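DUF917 domain-containing protein (Chromobacterium violaceum, PDB 2O3I) is of unknown function but belongs to the S-methyl-thiohydantoin-desulfurase-like (DUF917) family, consistent with an enzymatic role. Local coordinates at residues A[10-15]-A[235-240]; A[35-40]-A[76-81]; A[170-175]-A[181-186]. The protein carries 2 engineered substitutions. All blocks are in the same frame, centred on the assembly; numbering follows the deposited sequence.

Contact 1: A[10-15]-A[235-240]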
ATOM      1  N   LEU A  10     -16.487  22.032 -21.691  1.00 26.37           N
ATOM      2  CA  LEU A  10     -15.665  20.873 -21.373  1.00 28.18           C
ATOM      3  C   LEU A  10     -15.061  20.186 -22.595  1.00 27.64           C
ATOM      4  O   LEU A  10     -13.948  19.664 -22.527  1.00 25.82           O
ATOM      5  CB  LEU A  10     -16.472  19.856 -20.551  1.00 28.01           C
ATOM      6  CG  LEU A  10     -17.035  20.369 -19.221  1.00 29.75           C
ATOM      7  CD1 LEU A  10     -17.746  19.246 -18.513  1.00 28.57           C
ATOM      8  CD2 LEU A  10     -15.904  20.917 -18.343  1.00 32.25           C
ATOM      9  N   GLU A  11     -15.785  20.192 -23.710  1.00 27.93           N
ATOM     10  CA  GLU A  11     -15.293  19.548 -24.926  1.00 28.94           C
ATOM     11  C   GLU A  11     -14.063  20.259 -25.480  1.00 28.96           C
ATOM     12  O   GLU A  11     -13.057  19.618 -25.786  1.00 30.03           O
ATOM     13  CB  GLU A  11     -16.401  19.478 -25.984  1.00 28.64           C
ATOM     14  CG  GLU A  11     -15.929  19.053 -27.368  1.00 29.75           C
ATOM     15  CD  GLU A  11     -15.308  17.656 -27.409  1.00 29.72           C
ATOM     16  OE1 GLU A  11     -14.752  17.293 -28.465  1.00 30.50           O
ATOM     17  OE2 GLU A  11     -15.374  16.919 -26.405  1.00 29.84           O
ATOM     18  N   PRO A  12     -14.124  21.593 -25.630  1.00 27.71           N
ATOM     19  CA  PRO A  12     -12.929  22.259 -26.159  1.00 26.41           C
ATOM     20  C   PRO A  12     -11.780  22.240 -25.152  1.00 26.61           C
ATOM     21  O   PRO A  12     -10.605  22.200 -25.526  1.00 27.15           O
ATOM     22  CB  PRO A  12     -13.421  23.679 -26.454  1.00 24.72           C
ATOM     23  CG  PRO A  12     -14.541  23.873 -25.484  1.00 24.90           C
ATOM     24  CD  PRO A  12     -15.254  22.534 -25.533  1.00 24.36           C
ATOM     25  N   LEU A  13     -12.136  22.269 -23.875  1.00 25.75           N
ATOM     26  CA  LEU A  13     -11.164  22.262 -22.789  1.00 25.58           C
ATOM     27  C   LEU A  13     -10.334  20.985 -22.787  1.00 24.54           C
ATOM     28  O   LEU A  13      -9.117  21.019 -22.630  1.00 24.30           O
ATOM     29  CB  LEU A  13     -11.891  22.399 -21.444  1.00 23.80           C
ATOM     30  CG  LEU A  13     -11.055  22.291 -20.166  1.00 25.12           C
ATOM     31  CD1 LEU A  13      -9.928  23.317 -20.168  1.00 24.18           C
ATOM     32  CD2 LEU A  13     -11.963  22.492 -18.969  1.00 22.95           C
ATOM     33  N   LEU A  14     -10.999  19.853 -22.951  1.00 25.33           N
ATOM     34  CA  LEU A  14     -10.294  18.589 -22.948  1.00 26.30           C
ATOM     35  C   LEU A  14      -9.452  18.444 -24.208  1.00 25.29           C
ATOM     36  O   LEU A  14      -8.372  17.863 -24.161  1.00 27.13           O
ATOM     37  CB  LEU A  14     -11.287  17.431 -22.795  1.00 25.87           C
ATOM     38  CG  LEU A  14     -12.387  17.210 -23.829  1.00 27.27           C
ATOM     39  CD1 LEU A  14     -11.885  16.263 -24.925  1.00 23.45           C
ATOM     40  CD2 LEU A  14     -13.609  16.608 -23.118  1.00 27.95           C
ATOM     41  N   GLN A  15      -9.933  18.994 -25.321  1.00 23.93           N
ATOM     42  CA  GLN A  15      -9.203  18.927 -26.586  1.00 24.81           C
ATOM     43  C   GLN A  15      -7.875  19.658 -26.467  1.00 23.12           C
ATOM     44  O   GLN A  15      -6.819  19.119 -26.812  1.00 19.25           O
ATOM     45  CB  GLN A  15     -10.004  19.570 -27.719  1.00 27.43           C
ATOM     46  CG  GLN A  15     -11.254  18.816 -28.138  1.00 32.95           C
ATOM     47  CD  GLN A  15     -11.260  18.491 -29.622  1.00 35.12           C
ATOM     48  OE1 GLN A  15     -12.318  18.318 -30.226  1.00 37.48           O
ATOM     49  NE2 GLN A  15     -10.073  18.391 -30.211  1.00 35.04           N
ATOM     50  N   ALA A 235     -10.490  26.853 -30.684  1.00 19.18           N
ATOM     51  CA  ALA A 235     -10.013  27.029 -32.049  1.00 20.19           C
ATOM     52  C   ALA A 235     -10.026  25.691 -32.796  1.00 22.37           C
ATOM     53  O   ALA A 235     -10.293  25.643 -33.994  1.00 21.80           O
ATOM     54  CB  ALA A 235      -8.609  27.616 -32.035  1.00 17.02           C
ATOM     55  N   LEU A 236      -9.744  24.606 -32.077  1.00 22.89           N
ATOM     56  CA  LEU A 236      -9.733  23.275 -32.673  1.00 24.54           C
ATOM     57  C   LEU A 236     -11.148  22.852 -33.042  1.00 27.74           C
ATOM     58  O   LEU A 236     -11.412  22.397 -34.166  1.00 27.09           O
ATOM     59  CB  LEU A 236      -9.137  22.258 -31.692  1.00 22.26           C
ATOM     60  CG  LEU A 236      -7.615  22.333 -31.499  1.00 22.43           C
ATOM     61  CD1 LEU A 236      -7.198  21.471 -30.337  1.00 18.61           C
ATOM     62  CD2 LEU A 236      -6.912  21.894 -32.776  1.00 18.66           C
ATOM     63  N   GLN A 237     -12.054  23.011 -32.080  1.00 27.67           N
ATOM     64  CA  GLN A 237     -13.446  22.644 -32.260  1.00 28.18           C
ATOM     65  C   GLN A 237     -14.068  23.459 -33.398  1.00 28.47           C
ATOM     66  O   GLN A 237     -14.875  22.942 -34.174  1.00 31.01           O
ATOM     67  CB  GLN A 237     -14.193  22.874 -30.942  1.00 29.31           C
ATOM     68  CG  GLN A 237     -15.666  22.509 -30.943  1.00 28.04           C
ATOM     69  CD  GLN A 237     -16.327  22.764 -29.586  1.00 28.98           C
ATOM     70  OE1 GLN A 237     -15.930  23.662 -28.841  1.00 26.91           O
ATOM     71  NE2 GLN A 237     -17.350  21.984 -29.274  1.00 31.27           N
ATOM     72  N   ASP A 238     -13.676  24.724 -33.502  1.00 26.68           N
ATOM     73  CA  ASP A 238     -14.196  25.612 -34.539  1.00 27.50           C
ATOM     74  C   ASP A 238     -13.557  25.413 -35.926  1.00 28.05           C
ATOM     75  O   ASP A 238     -13.893  26.124 -36.874  1.00 27.63           O
ATOM     76  CB  ASP A 238     -14.030  27.081 -34.117  1.00 24.27           C
ATOM     77  CG  ASP A 238     -14.804  27.424 -32.850  1.00 25.38           C
ATOM     78  OD1 ASP A 238     -15.826  26.764 -32.556  1.00 22.10           O
ATOM     79  OD2 ASP A 238     -14.395  28.375 -32.151  1.00 26.52           O
ATOM     80  N   GLY A 239     -12.629  24.464 -36.037  1.00 28.91           N
ATOM     81  CA  GLY A 239     -11.975  24.202 -37.313  1.00 29.71           C
ATOM     82  C   GLY A 239     -11.051  25.296 -37.825  1.00 31.43           C
ATOM     83  O   GLY A 239     -10.929  25.486 -39.040  1.00 33.32           O
ATOM     84  N   LYS A 240     -10.388  26.013 -36.917  1.00 30.92           N
ATOM     85  CA  LYS A 240      -9.482  27.088 -37.316  1.00 30.95           C
ATOM     86  C   LYS A 240      -8.036  26.627 -37.479  1.00 32.71           C
ATOM     87  O   LYS A 240      -7.187  27.385 -37.942  1.00 33.33           O
ATOM     88  CB  LYS A 240      -9.527  28.236 -36.301  1.00 30.61           C
ATOM     89  CG  LYS A 240     -10.884  28.924 -36.156  1.00 28.83           C
ATOM     90  CD  LYS A 240     -10.799  30.087 -35.163  1.00 28.77           C
ATOM     91  CE  LYS A 240     -12.170  30.696 -34.854  1.00 27.84           C
ATOM     92  NZ  LYS A 240     -12.054  31.793 -33.847  1.00 29.08           N
TER
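Gln-237 reaches across from the last turn of helix 225-237 to lie against Glu-11 and Pro-12, in a helix-helix contact made at the C-terminal turn of that helix. Helix 10-19 supplies the other side, and the backbones come nearest at Pro-12 and Gln-237, with CA atoms 6.1 Å apart. Beside this pair, Gln-15 and Leu-236 form the buried part of the contact. Both side chains leave their helices toward the opposite segment, and the Leu-236 methyl CD1 comes to 4.3 Å from Gln-15 CB, near the root of the glutamine. Val-331, from a loop, packs against both, while Gln-15 also touches Met-28 and Arg-32 of helix 28-35, and Leu-236 touches Val-241.

The Gln-237 chain is fully extended, with CG anti to the backbone N (chi1 -179°), and this carries its amide to the opposite helix. There NE2 lies 3.8 Å from Glu-11 CG, alongside the aliphatic part of that residue, and not at the carboxylate, which forms a salt bridge with Arg-32. Pro-12 also packs on Leu-230 and Arg-234, and Leu-13 on Leu-226 and Ala-229, which extends the contact back along helix 225-237. The contact thereby joins parts of the chain assigned to the N-terminal and C-terminal family regions.

Just beyond Gln-237, helix 225-237 ends in a Schellman motif: Lys-240 N bonds to Ala-235 O at 2.9 Å and Gly-239 N to Leu-236 O at 3.0 Å, with Gly-239 at positive phi. No hydrogen bond crosses between the segments; the closest approach is that of Gln-237 OE1 to the Pro-12 ring, 3.5 Å from CB and 3.6 Å from both CG and CD.

Contact 2: A[35-40]-A[76-81]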
ATOM      1  N   ALA A  35     -17.752  14.227 -18.968  1.00 28.19           N
ATOM      2  CA  ALA A  35     -18.373  15.494 -19.344  1.00 28.03           C
ATOM      3  C   ALA A  35     -19.797  15.326 -19.876  1.00 28.46           C
ATOM      4  O   ALA A  35     -20.635  16.214 -19.713  1.00 29.61           O
ATOM      5  CB  ALA A  35     -17.512  16.202 -20.380  1.00 26.60           C
ATOM      6  N   ALA A  36     -20.069  14.189 -20.509  1.00 26.84           N
ATOM      7  CA  ALA A  36     -21.393  13.928 -21.061  1.00 27.54           C
ATOM      8  C   ALA A  36     -22.504  14.002 -20.017  1.00 26.87           C
ATOM      9  O   ALA A  36     -23.643  14.326 -20.347  1.00 28.39           O
ATOM     10  CB  ALA A  36     -21.416  12.564 -21.734  1.00 27.69           C
ATOM     11  N   ASN A  37     -22.172  13.709 -18.760  1.00 25.90           N
ATOM     12  CA  ASN A  37     -23.168  13.731 -17.691  1.00 26.65           C
ATOM     13  C   ASN A  37     -23.178  14.992 -16.835  1.00 26.68           C
ATOM     14  O   ASN A  37     -23.903  15.055 -15.841  1.00 26.56           O
ATOM     15  CB  ASN A  37     -22.994  12.518 -16.771  1.00 27.20           C
ATOM     16  CG  ASN A  37     -23.356  11.212 -17.451  1.00 29.02           C
ATOM     17  OD1 ASN A  37     -24.481  11.039 -17.929  1.00 28.56           O
ATOM     18  ND2 ASN A  37     -22.406  10.282 -17.494  1.00 28.88           N
ATOM     19  N   PHE A  38     -22.382  15.990 -17.202  1.00 26.42           N
ATOM     20  CA  PHE A  38     -22.344  17.224 -16.428  1.00 27.64           C
ATOM     21  C   PHE A  38     -23.503  18.137 -16.794  1.00 30.21           C
ATOM     22  O   PHE A  38     -23.577  18.652 -17.903  1.00 30.77           O
ATOM     23  CB  PHE A  38     -21.033  17.980 -16.657  1.00 27.05           C
ATOM     24  CG  PHE A  38     -20.909  19.244 -15.839  1.00 25.32           C
ATOM     25  CD1 PHE A  38     -20.454  20.421 -16.423  1.00 23.53           C
ATOM     26  CD2 PHE A  38     -21.233  19.256 -14.485  1.00 25.61           C
ATOM     27  CE1 PHE A  38     -20.328  21.593 -15.674  1.00 21.30           C
ATOM     28  CE2 PHE A  38     -21.109  20.426 -13.729  1.00 25.51           C
ATOM     29  CZ  PHE A  38     -20.656  21.594 -14.328  1.00 23.63           C
ATOM     30  N   ARG A  39     -24.405  18.333 -15.845  1.00 31.71           N
ATOM     31  CA  ARG A  39     -25.554  19.204 -16.037  1.00 34.32           C
ATOM     32  C   ARG A  39     -26.208  19.365 -14.670  1.00 33.49           C
ATOM     33  O   ARG A  39     -26.147  18.454 -13.840  1.00 32.87           O
ATOM     34  CB  ARG A  39     -26.536  18.583 -17.028  1.00 37.42           C
ATOM     35  CG  ARG A  39     -27.056  17.245 -16.590  1.00 42.43           C
ATOM     36  CD  ARG A  39     -27.932  16.613 -17.654  1.00 48.36           C
ATOM     37  NE  ARG A  39     -28.522  15.372 -17.165  1.00 52.77           N
ATOM     38  CZ  ARG A  39     -29.400  15.305 -16.167  1.00 55.08           C
ATOM     39  NH1 ARG A  39     -29.799  16.412 -15.548  1.00 55.54           N
ATOM     40  NH2 ARG A  39     -29.877  14.126 -15.781  1.00 56.94           N
ATOM     41  N   LYS A  40     -26.815  20.519 -14.421  1.00 31.87           N
ATOM     42  CA  LYS A  40     -27.450  20.733 -13.126  1.00 33.57           C
ATOM     43  C   LYS A  40     -28.506  19.657 -12.871  1.00 31.93           C
ATOM     44  O   LYS A  40     -29.290  19.315 -13.755  1.00 31.85           O
ATOM     45  CB  LYS A  40     -28.091  22.125 -13.061  1.00 35.73           C
ATOM     46  CG  LYS A  40     -28.392  22.601 -11.638  1.00 38.67           C
ATOM     47  CD  LYS A  40     -28.965  24.020 -11.631  1.00 41.61           C
ATOM     48  CE  LYS A  40     -29.039  24.595 -10.215  1.00 43.68           C
ATOM     49  NZ  LYS A  40     -29.887  23.780  -9.290  1.00 43.15           N
ATOM     50  N   GLN A  76     -14.466   3.564 -18.203  1.00 48.31           N
ATOM     51  CA  GLN A  76     -15.813   3.073 -17.931  1.00 48.95           C
ATOM     52  C   GLN A  76     -16.602   3.971 -16.987  1.00 47.56           C
ATOM     53  O   GLN A  76     -17.819   3.835 -16.851  1.00 47.43           O
ATOM     54  CB  GLN A  76     -15.736   1.665 -17.339  1.00 52.00           C
ATOM     55  CG  GLN A  76     -15.027   0.651 -18.229  1.00 56.22           C
ATOM     56  CD  GLN A  76     -14.892  -0.707 -17.559  1.00 60.19           C
ATOM     57  OE1 GLN A  76     -15.882  -1.282 -17.096  1.00 62.04           O
ATOM     58  NE2 GLN A  76     -13.664  -1.228 -17.507  1.00 60.65           N
ATOM     59  N   VAL A  77     -15.904   4.893 -16.337  1.00 46.35           N
ATOM     60  CA  VAL A  77     -16.529   5.804 -15.393  1.00 43.97           C
ATOM     61  C   VAL A  77     -17.473   6.796 -16.067  1.00 41.53           C
ATOM     62  O   VAL A  77     -17.202   7.275 -17.166  1.00 40.35           O
ATOM     63  CB  VAL A  77     -15.456   6.575 -14.610  1.00 44.70           C
ATOM     64  CG1 VAL A  77     -16.104   7.497 -13.608  1.00 46.94           C
ATOM     65  CG2 VAL A  77     -14.538   5.592 -13.902  1.00 46.50           C
ATOM     66  N   GLN A  78     -18.587   7.082 -15.396  1.00 39.40           N
ATOM     67  CA  GLN A  78     -19.598   8.018 -15.878  1.00 38.07           C
ATOM     68  C   GLN A  78     -19.634   9.251 -14.976  1.00 37.24           C
ATOM     69  O   GLN A  78     -19.821  10.371 -15.445  1.00 36.59           O
ATOM     70  CB  GLN A  78     -20.980   7.364 -15.881  1.00 40.60           C
ATOM     71  CG  GLN A  78     -21.197   6.299 -16.939  1.00 43.17           C
ATOM     72  CD  GLN A  78     -21.130   6.857 -18.345  1.00 45.81           C
ATOM     73  OE1 GLN A  78     -20.050   6.992 -18.922  1.00 46.49           O
ATOM     74  NE2 GLN A  78     -22.291   7.200 -18.902  1.00 45.98           N
ATOM     75  N   TRP A  79     -19.475   9.031 -13.672  1.00 36.37           N
ATOM     76  CA  TRP A  79     -19.464  10.118 -12.692  1.00 35.75           C
ATOM     77  C   TRP A  79     -18.176   9.992 -11.873  1.00 33.07           C
ATOM     78  O   TRP A  79     -17.709   8.890 -11.611  1.00 33.01           O
ATOM     79  CB  TRP A  79     -20.691  10.034 -11.776  1.00 37.15           C
ATOM     80  CG  TRP A  79     -21.966   9.751 -12.525  1.00 41.10           C
ATOM     81  CD1 TRP A  79     -22.392   8.540 -12.996  1.00 41.96           C
ATOM     82  CD2 TRP A  79     -22.953  10.704 -12.925  1.00 42.37           C
ATOM     83  NE1 TRP A  79     -23.581   8.680 -13.665  1.00 43.51           N
ATOM     84  CE2 TRP A  79     -23.950   9.998 -13.639  1.00 43.51           C
ATOM     85  CE3 TRP A  79     -23.094  12.087 -12.754  1.00 42.65           C
ATOM     86  CZ2 TRP A  79     -25.073  10.626 -14.180  1.00 43.01           C
ATOM     87  CZ3 TRP A  79     -24.209  12.713 -13.292  1.00 44.09           C
ATOM     88  CH2 TRP A  79     -25.185  11.981 -13.998  1.00 45.86           C
ATOM     89  N   PRO A  80     -17.579  11.122 -11.467  1.00 30.76           N
ATOM     90  CA  PRO A  80     -16.339  11.077 -10.687  1.00 29.44           C
ATOM     91  C   PRO A  80     -16.528  10.830  -9.192  1.00 28.31           C
ATOM     92  O   PRO A  80     -16.094  11.632  -8.366  1.00 25.24           O
ATOM     93  CB  PRO A  80     -15.728  12.441 -10.967  1.00 29.96           C
ATOM     94  CG  PRO A  80     -16.936  13.318 -10.998  1.00 29.07           C
ATOM     95  CD  PRO A  80     -17.933  12.510 -11.815  1.00 30.16           C
ATOM     96  N   ASN A  81     -17.170   9.719  -8.843  1.00 27.28           N
ATOM     97  CA  ASN A  81     -17.401   9.405  -7.438  1.00 28.62           C
ATOM     98  C   ASN A  81     -16.110   9.322  -6.630  1.00 27.12           C
ATOM     99  O   ASN A  81     -16.029   9.861  -5.526  1.00 28.88           O
ATOM    100  CB  ASN A  81     -18.185   8.094  -7.297  1.00 28.95           C
ATOM    101  CG  ASN A  81     -19.650   8.248  -7.658  1.00 31.24           C
ATOM    102  OD1 ASN A  81     -20.110   9.348  -7.970  1.00 31.35           O
ATOM    103  ND2 ASN A  81     -20.393   7.145  -7.613  1.00 31.02           N
TER
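The amide of Asn-37 lies flat on the indole of Trp-79, a polar group stacked on an aromatic face with the two planes only 16° apart. Asn-37 CB sits over the six-membered ring, 3.7 Å from its centroid, in a CH-pi contact. From there the side chain runs across the benzene part, so that CG is 3.7 Å from Trp-79 CZ2. With CG beside its own backbone N (chi1 -69°), Asn-37 can lay its amide along the ring and hold ND2 above the indole rim near CE2, where it meets the backbone carbonyl of Gln-78. ND2 donates to Gln-78 O over 3.3 Å, with an N-H...O angle of 156°. This donor stands well above the carbonyl plane. The bond is rather long and misses the lone-pair direction; together with the stack it probably restricts rotation of the amide. The Asn-37 backbone carbonyl also meets the indole, its O lying 3.5 Å from Trp-79 CZ3.

Each segment holds a turn. A type I turn from Ala-35 to Phe-38 closes through Phe-38 N to Ala-35 O, and an inverse gamma turn centred on Pro-80 runs from Trp-79 to Asn-81, with a weak closing bond. The indole also meets the Tyr-43 ring, while Phe-38 packs on Leu-119 and Ala-122. This surface contact thus ties the loop leaving helix 28-35 to the loop whose Pro-80 stands at the N-cap of helix 81-96, beside helix 111-124.

Contact 3: A[170-175]-A[181-186]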
ATOM      1  N   VAL A 170       2.956   9.281   4.874  1.00 23.13           N
ATOM      2  CA  VAL A 170       4.349   8.856   4.751  1.00 25.07           C
ATOM      3  C   VAL A 170       5.339   9.834   5.375  1.00 27.46           C
ATOM      4  O   VAL A 170       5.331  11.032   5.077  1.00 28.83           O
ATOM      5  CB  VAL A 170       4.768   8.648   3.274  1.00 22.53           C
ATOM      6  CG1 VAL A 170       6.256   8.339   3.194  1.00 25.28           C
ATOM      7  CG2 VAL A 170       3.977   7.506   2.659  1.00 22.76           C
ATOM      8  N   ARG A 171       6.197   9.299   6.237  1.00 29.14           N
ATOM      9  CA  ARG A 171       7.241  10.071   6.894  1.00 32.64           C
ATOM     10  C   ARG A 171       8.571   9.397   6.548  1.00 34.55           C
ATOM     11  O   ARG A 171       8.839   8.264   6.960  1.00 32.18           O
ATOM     12  CB  ARG A 171       7.029  10.095   8.415  1.00 30.78           C
HETATM   13  N   MSE A 172       9.387  10.093   5.767  1.00 38.55           N
HETATM   14  CA  MSE A 172      10.685   9.577   5.358  1.00 43.08           C
HETATM   15  C   MSE A 172      11.669   9.660   6.513  1.00 45.48           C
HETATM   16  O   MSE A 172      11.536  10.505   7.399  1.00 44.97           O
HETATM   17  CB  MSE A 172      11.236  10.394   4.188  1.00 44.55           C
HETATM   18  CG  MSE A 172      10.429  10.310   2.916  1.00 48.45           C
HETATM   19 SE   MSE A 172      10.440   8.531   2.184  1.00 56.66          SE
HETATM   20  CE  MSE A 172      12.204   8.536   1.384  1.00 55.60           C
ATOM     21  N   PRO A 173      12.663   8.766   6.534  1.00 48.41           N
ATOM     22  CA  PRO A 173      13.633   8.835   7.627  1.00 51.26           C
ATOM     23  C   PRO A 173      14.650   9.914   7.242  1.00 53.94           C
ATOM     24  O   PRO A 173      14.733  10.303   6.075  1.00 51.33           O
ATOM     25  CB  PRO A 173      14.238   7.435   7.629  1.00 50.48           C
ATOM     26  CG  PRO A 173      14.261   7.097   6.172  1.00 49.26           C
ATOM     27  CD  PRO A 173      12.895   7.578   5.692  1.00 49.18           C
ATOM     28  N   PRO A 174      15.421  10.425   8.214  1.00 57.00           N
ATOM     29  CA  PRO A 174      16.409  11.459   7.881  1.00 59.44           C
ATOM     30  C   PRO A 174      17.366  11.013   6.769  1.00 61.11           C
ATOM     31  O   PRO A 174      17.732   9.838   6.687  1.00 60.40           O
ATOM     32  CB  PRO A 174      17.128  11.682   9.208  1.00 59.55           C
ATOM     33  CG  PRO A 174      16.029  11.443  10.217  1.00 59.79           C
ATOM     34  CD  PRO A 174      15.354  10.203   9.669  1.00 58.11           C
ATOM     35  N   PRO A 175      17.764  11.946   5.885  1.00 62.75           N
ATOM     36  CA  PRO A 175      18.685  11.609   4.793  1.00 64.13           C
ATOM     37  C   PRO A 175      20.004  11.003   5.293  1.00 64.69           C
ATOM     38  O   PRO A 175      20.596  11.488   6.262  1.00 63.94           O
ATOM     39  CB  PRO A 175      18.887  12.952   4.093  1.00 63.50           C
ATOM     40  CG  PRO A 175      17.546  13.601   4.256  1.00 63.40           C
ATOM     41  CD  PRO A 175      17.220  13.307   5.709  1.00 63.20           C
ATOM     42  N   GLU A 181      15.297   8.033  -1.627  1.00 55.95           N
ATOM     43  CA  GLU A 181      14.480   8.368  -2.790  1.00 53.46           C
ATOM     44  C   GLU A 181      13.666   9.626  -2.472  1.00 50.57           C
ATOM     45  O   GLU A 181      13.640  10.078  -1.325  1.00 51.24           O
ATOM     46  CB  GLU A 181      13.533   7.201  -3.086  1.00 54.49           C
ATOM     47  CG  GLU A 181      12.801   7.277  -4.412  1.00 57.01           C
ATOM     48  CD  GLU A 181      13.531   6.548  -5.523  1.00 58.05           C
ATOM     49  OE1 GLU A 181      13.662   5.307  -5.444  1.00 58.35           O
ATOM     50  OE2 GLU A 181      13.971   7.216  -6.476  1.00 60.11           O
ATOM     51  N   ASP A 182      13.014  10.199  -3.482  1.00 46.11           N
ATOM     52  CA  ASP A 182      12.183  11.385  -3.279  1.00 42.61           C
ATOM     53  C   ASP A 182      10.892  10.945  -2.575  1.00 39.39           C
ATOM     54  O   ASP A 182      10.319   9.907  -2.909  1.00 39.03           O
ATOM     55  CB  ASP A 182      11.860  12.041  -4.629  1.00 42.07           C
ATOM     56  N   ILE A 183      10.427  11.729  -1.609  1.00 37.48           N
ATOM     57  CA  ILE A 183       9.220  11.352  -0.880  1.00 35.93           C
ATOM     58  C   ILE A 183       8.015  11.196  -1.796  1.00 34.63           C
ATOM     59  O   ILE A 183       7.146  10.361  -1.550  1.00 34.04           O
ATOM     60  CB  ILE A 183       8.897  12.360   0.249  1.00 35.88           C
ATOM     61  CG1 ILE A 183       7.811  11.781   1.161  1.00 36.37           C
ATOM     62  CG2 ILE A 183       8.441  13.686  -0.336  1.00 34.06           C
ATOM     63  CD1 ILE A 183       7.711  12.473   2.512  1.00 37.53           C
ATOM     64  N   SER A 184       7.974  11.990  -2.860  1.00 34.98           N
ATOM     65  CA  SER A 184       6.881  11.922  -3.825  1.00 34.28           C
ATOM     66  C   SER A 184       6.888  10.564  -4.513  1.00 33.25           C
ATOM     67  O   SER A 184       5.843   9.916  -4.653  1.00 32.19           O
ATOM     68  CB  SER A 184       7.034  13.023  -4.878  1.00 35.95           C
ATOM     69  OG  SER A 184       7.048  14.303  -4.276  1.00 38.55           O
ATOM     70  N   THR A 185       8.072  10.143  -4.948  1.00 32.86           N
ATOM     71  CA  THR A 185       8.235   8.863  -5.627  1.00 33.66           C
ATOM     72  C   THR A 185       7.765   7.727  -4.720  1.00 32.84           C
ATOM     73  O   THR A 185       7.020   6.845  -5.151  1.00 32.56           O
ATOM     74  CB  THR A 185       9.724   8.619  -6.025  1.00 35.57           C
ATOM     75  OG1 THR A 185      10.141   9.617  -6.968  1.00 38.65           O
ATOM     76  CG2 THR A 185       9.898   7.242  -6.660  1.00 35.78           C
ATOM     77  N   VAL A 186       8.197   7.759  -3.461  1.00 31.42           N
ATOM     78  CA  VAL A 186       7.822   6.734  -2.495  1.00 30.76           C
ATOM     79  C   VAL A 186       6.306   6.670  -2.342  1.00 30.42           C
ATOM     80  O   VAL A 186       5.711   5.590  -2.372  1.00 31.54           O
ATOM     81  CB  VAL A 186       8.454   7.011  -1.105  1.00 31.56           C
ATOM     82  CG1 VAL A 186       8.130   5.869  -0.152  1.00 32.62           C
ATOM     83  CG2 VAL A 186       9.964   7.181  -1.235  1.00 32.24           C
TER
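Val-186 N donates to Asp-182 O at 3.1 Å, a first-turn bond of helix 183-194; the Val-186 side chain points at Met-172, here selenomethionine. The contact itself is apolar. Met-172 bends at both chi2 and chi3 (-65° and -78°), folding its end back over the helix start. Its methyl CE meets Val-186 CG2 tip to tip at 3.7 Å, and the selenium is also 3.7 Å from Val-186 CG2. CE also rests 3.4 Å from the backbone O of Glu-181.

Nearer the backbone, the Met-172 and Ile-183 side chains lie alongside, running opposite ways. Met-172 CG is pressed to 3.5 Å from Ile-183 CG1 and CD1 alike, tighter than usual carbon packing. Val-170 extends the patch, its CG1 lying 4.3 Å from Ile-183 CG1, and packs further on Val-187 and Met-190.

Leu-164 of the second subunit packs on Met-172, and Gln-199 of that subunit touches Glu-181 and Val-186. Strand 165-171 is outermost within its own chain, and its Val-170 and Arg-171 pair antiparallel with a strand of the second subunit. The helix that follows packs on this strand, as in a beta sheet continuous between subunits.

Overall arrangement
From the N terminus the chain enters helix 10-19, half of contact 1, but that loop closes only at residues 235-240, after more than 200 residues. Contacts 2 and 3 both nest inside it and follow one another in series. Contact 2 closes first, joining the loops after helices 28-35 and 71-74; it touches contact 1 directly, where Leu-10 packs on Ala-35 and Phe-38. Contact 3 closes a short connection between strand 165-171 and helix 183-194. It lies on the opposite side of the chain's centre from contact 1, their centres 40 Å apart. Contacts 1 and 2 lie together, touched by no other chain of the assembly, whereas contact 3 reaches the second subunit.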